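Local coordinates for BH1974 protein (Bacillus halodurans, PDB 3ON5) that probably serves as an XdhC/CoxI-family accessory protein in the maturation of molybdenum-containing hydroxylases such as xanthine dehydrogenase, at residues A[219-224]-A[332-337]. Numbering follows the deposited sequence.
Sequences SNVGFY and SIVAQL
Phe223 and Leu337 form the better packed half of this contact, which lies in the XdhC Rossmann domain, where helix 211-221 and strand 223-229 belong to a beta-alpha-beta crossover from strand 200-205 and helix 326-343 packs beside them on the parallel sheet. Between the segments there are no hydrogen bonds; the 156 Å² of buried surface, both sides summed, comes from four apolar side chains. CE2 and CZ, far carbons of the phenyl ring, do the touching: CZ of Phe223 is 3.7 Å from CB of Leu337, and CE2 of Phe223 is 4.0 Å from CD1 of Leu337. The leucine crosses the ring at a slant. With CG of Phe223 anti to its carbonyl carbon (chi1 -74°), the ring is placed against helix 326-343, where Ile341 also meets it, while Leu202 of strand 200-205 touches both Phe223 and Leu337. Were Phe223 cut back to an alanine, CB and CD1 of Leu337 would probably lose their aromatic partner and a gap would open between the strand and the helix.

The other half is looser and less enclosed. Val221 is partly exposed and offers Val334 little beyond one methyl, the two side chains passing in opposite directions; Ile331 of the second subunit packs on both valines, so this side faces the subunit interface. Gly222 separates the halves: its positive phi (117°) and a 3.0 Å bond from Gly222 N to Ser219 O belong to a Schellman motif that ends the helix and turns the chain into the strand. Val334 sets its CG1 anti to the backbone N (chi1 -176°), and this methyl meets CG2 of Val221 at 3.8 Å.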
ATOM      1  N   SER A 219     -22.387  14.055   3.663  1.00 44.65           N
ATOM      2  CA  SER A 219     -21.836  13.865   2.321  1.00 44.57           C
ATOM      3  C   SER A 219     -21.492  12.384   2.082  1.00 49.82           C
ATOM      4  O   SER A 219     -21.923  11.818   1.075  1.00 49.42           O
ATOM      5  CB  SER A 219     -20.605  14.740   2.119  1.00 48.51           C
ATOM      6  OG  SER A 219     -20.089  14.630   0.803  1.00 65.07           O
ATOM      7  N   ASN A 220     -20.794  11.748   3.057  1.00 46.85           N
ATOM      8  CA  ASN A 220     -20.368  10.346   3.022  1.00 45.76           C
ATOM      9  C   ASN A 220     -21.563   9.386   2.940  1.00 49.46           C
ATOM     10  O   ASN A 220     -21.483   8.387   2.227  1.00 50.38           O
ATOM     11  CB  ASN A 220     -19.521  10.005   4.248  1.00 43.53           C
ATOM     12  CG  ASN A 220     -18.166  10.673   4.309  1.00 54.77           C
ATOM     13  OD1 ASN A 220     -17.823  11.526   3.502  1.00 48.82           O
ATOM     14  ND2 ASN A 220     -17.352  10.304   5.287  1.00 51.14           N
ATOM     15  N   VAL A 221     -22.668   9.707   3.612  1.00 45.07           N
ATOM     16  CA  VAL A 221     -23.885   8.893   3.612  1.00 45.20           C
ATOM     17  C   VAL A 221     -24.678   9.122   2.291  1.00 51.71           C
ATOM     18  O   VAL A 221     -25.520   8.281   1.967  1.00 53.90           O
ATOM     19  CB  VAL A 221     -24.741   9.186   4.873  1.00 49.16           C
ATOM     20  CG1 VAL A 221     -26.195   8.752   4.713  1.00 49.22           C
ATOM     21  CG2 VAL A 221     -24.104   8.542   6.106  1.00 49.06           C
ATOM     22  N   GLY A 222     -24.381  10.184   1.531  1.00 46.88           N
ATOM     23  CA  GLY A 222     -25.006  10.383   0.226  1.00 46.49           C
ATOM     24  C   GLY A 222     -25.885  11.594  -0.017  1.00 52.70           C
ATOM     25  O   GLY A 222     -26.634  11.629  -1.008  1.00 54.67           O
ATOM     26  N   PHE A 223     -25.789  12.607   0.853  1.00 46.81           N
ATOM     27  CA  PHE A 223     -26.557  13.822   0.669  1.00 44.42           C
ATOM     28  C   PHE A 223     -25.852  14.845  -0.175  1.00 47.01           C
ATOM     29  O   PHE A 223     -24.621  14.983  -0.129  1.00 46.93           O
ATOM     30  CB  PHE A 223     -26.867  14.472   2.012  1.00 46.27           C
ATOM     31  CG  PHE A 223     -27.923  13.797   2.842  1.00 47.67           C
ATOM     32  CD1 PHE A 223     -29.272  14.079   2.645  1.00 50.23           C
ATOM     33  CD2 PHE A 223     -27.571  12.952   3.877  1.00 49.92           C
ATOM     34  CE1 PHE A 223     -30.248  13.476   3.437  1.00 51.85           C
ATOM     35  CE2 PHE A 223     -28.549  12.351   4.672  1.00 53.83           C
ATOM     36  CZ  PHE A 223     -29.877  12.608   4.443  1.00 52.08           C
ATOM     37  N   TYR A 224     -26.654  15.612  -0.927  1.00 43.49           N
ATOM     38  CA  TYR A 224     -26.201  16.813  -1.632  1.00 42.00           C
ATOM     39  C   TYR A 224     -26.222  17.907  -0.573  1.00 44.03           C
ATOM     40  O   TYR A 224     -27.279  18.148   0.006  1.00 44.92           O
ATOM     41  CB  TYR A 224     -27.057  17.113  -2.868  1.00 42.05           C
ATOM     42  CG  TYR A 224     -26.555  18.285  -3.684  1.00 41.61           C
ATOM     43  CD1 TYR A 224     -25.662  18.095  -4.730  1.00 41.61           C
ATOM     44  CD2 TYR A 224     -27.017  19.584  -3.442  1.00 42.84           C
ATOM     45  CE1 TYR A 224     -25.237  19.164  -5.520  1.00 41.07           C
ATOM     46  CE2 TYR A 224     -26.583  20.661  -4.209  1.00 43.24           C
ATOM     47  CZ  TYR A 224     -25.697  20.443  -5.249  1.00 48.13           C
ATOM     48  OH  TYR A 224     -25.276  21.486  -6.017  1.00 50.34           O
ATOM     49  N   SER A 332     -25.641  12.129  15.498  1.00 55.50           N
ATOM     50  CA  SER A 332     -27.020  12.127  15.980  1.00 56.45           C
ATOM     51  C   SER A 332     -27.984  12.636  14.901  1.00 58.37           C
ATOM     52  O   SER A 332     -29.036  12.034  14.688  1.00 58.46           O
ATOM     53  CB  SER A 332     -27.117  12.987  17.231  1.00 61.52           C
ATOM     54  OG  SER A 332     -28.451  13.023  17.696  1.00 76.59           O
ATOM     55  N   ILE A 333     -27.592  13.695  14.178  1.00 52.77           N
ATOM     56  CA  ILE A 333     -28.429  14.300  13.150  1.00 51.37           C
ATOM     57  C   ILE A 333     -28.475  13.379  11.930  1.00 54.19           C
ATOM     58  O   ILE A 333     -29.569  13.110  11.446  1.00 55.10           O
ATOM     59  CB  ILE A 333     -27.943  15.733  12.788  1.00 53.02           C
ATOM     60  CG1 ILE A 333     -28.033  16.668  14.019  1.00 54.04           C
ATOM     61  CG2 ILE A 333     -28.767  16.302  11.636  1.00 52.16           C
ATOM     62  CD1 ILE A 333     -27.189  17.883  13.928  1.00 55.06           C
ATOM     63  N   VAL A 334     -27.320  12.875  11.457  1.00 48.52           N
ATOM     64  CA  VAL A 334     -27.259  11.999  10.274  1.00 46.00           C
ATOM     65  C   VAL A 334     -28.038  10.689  10.575  1.00 49.47           C
ATOM     66  O   VAL A 334     -28.804  10.241   9.715  1.00 48.34           O
ATOM     67  CB  VAL A 334     -25.818  11.730   9.798  1.00 47.87           C
ATOM     68  CG1 VAL A 334     -25.829  10.905   8.527  1.00 46.71           C
ATOM     69  CG2 VAL A 334     -25.098  13.042   9.523  1.00 46.93           C
ATOM     70  N   ALA A 335     -27.925  10.149  11.811  1.00 47.08           N
ATOM     71  CA  ALA A 335     -28.686   8.981  12.291  1.00 47.56           C
ATOM     72  C   ALA A 335     -30.195   9.228  12.141  1.00 52.68           C
ATOM     73  O   ALA A 335     -30.891   8.417  11.526  1.00 52.23           O
ATOM     74  CB  ALA A 335     -28.335   8.689  13.739  1.00 49.57           C
ATOM     75  N   GLN A 336     -30.670  10.404  12.606  1.00 50.46           N
ATOM     76  CA  GLN A 336     -32.066  10.839  12.483  1.00 51.23           C
ATOM     77  C   GLN A 336     -32.486  10.959  11.024  1.00 54.07           C
ATOM     78  O   GLN A 336     -33.603  10.586  10.688  1.00 56.31           O
ATOM     79  CB  GLN A 336     -32.274  12.189  13.183  1.00 53.27           C
ATOM     80  CG  GLN A 336     -33.739  12.587  13.355  1.00 56.85           C
ATOM     81  CD  GLN A 336     -33.844  13.799  14.221  1.00 69.20           C
ATOM     82  OE1 GLN A 336     -33.309  14.858  13.910  1.00 62.61           O
ATOM     83  NE2 GLN A 336     -34.486  13.662  15.359  1.00 70.42           N
ATOM     84  N   LEU A 337     -31.601  11.468  10.163  1.00 47.70           N
ATOM     85  CA  LEU A 337     -31.888  11.655   8.752  1.00 45.88           C
ATOM     86  C   LEU A 337     -32.049  10.307   8.066  1.00 52.21           C
ATOM     87  O   LEU A 337     -33.045  10.122   7.368  1.00 53.50           O
ATOM     88  CB  LEU A 337     -30.805  12.497   8.072  1.00 43.49           C
ATOM     89  CG  LEU A 337     -30.737  13.964   8.500  1.00 47.09           C
ATOM     90  CD1 LEU A 337     -29.648  14.675   7.755  1.00 46.06           C
ATOM     91  CD2 LEU A 337     -32.036  14.679   8.236  1.00 47.23           C
TER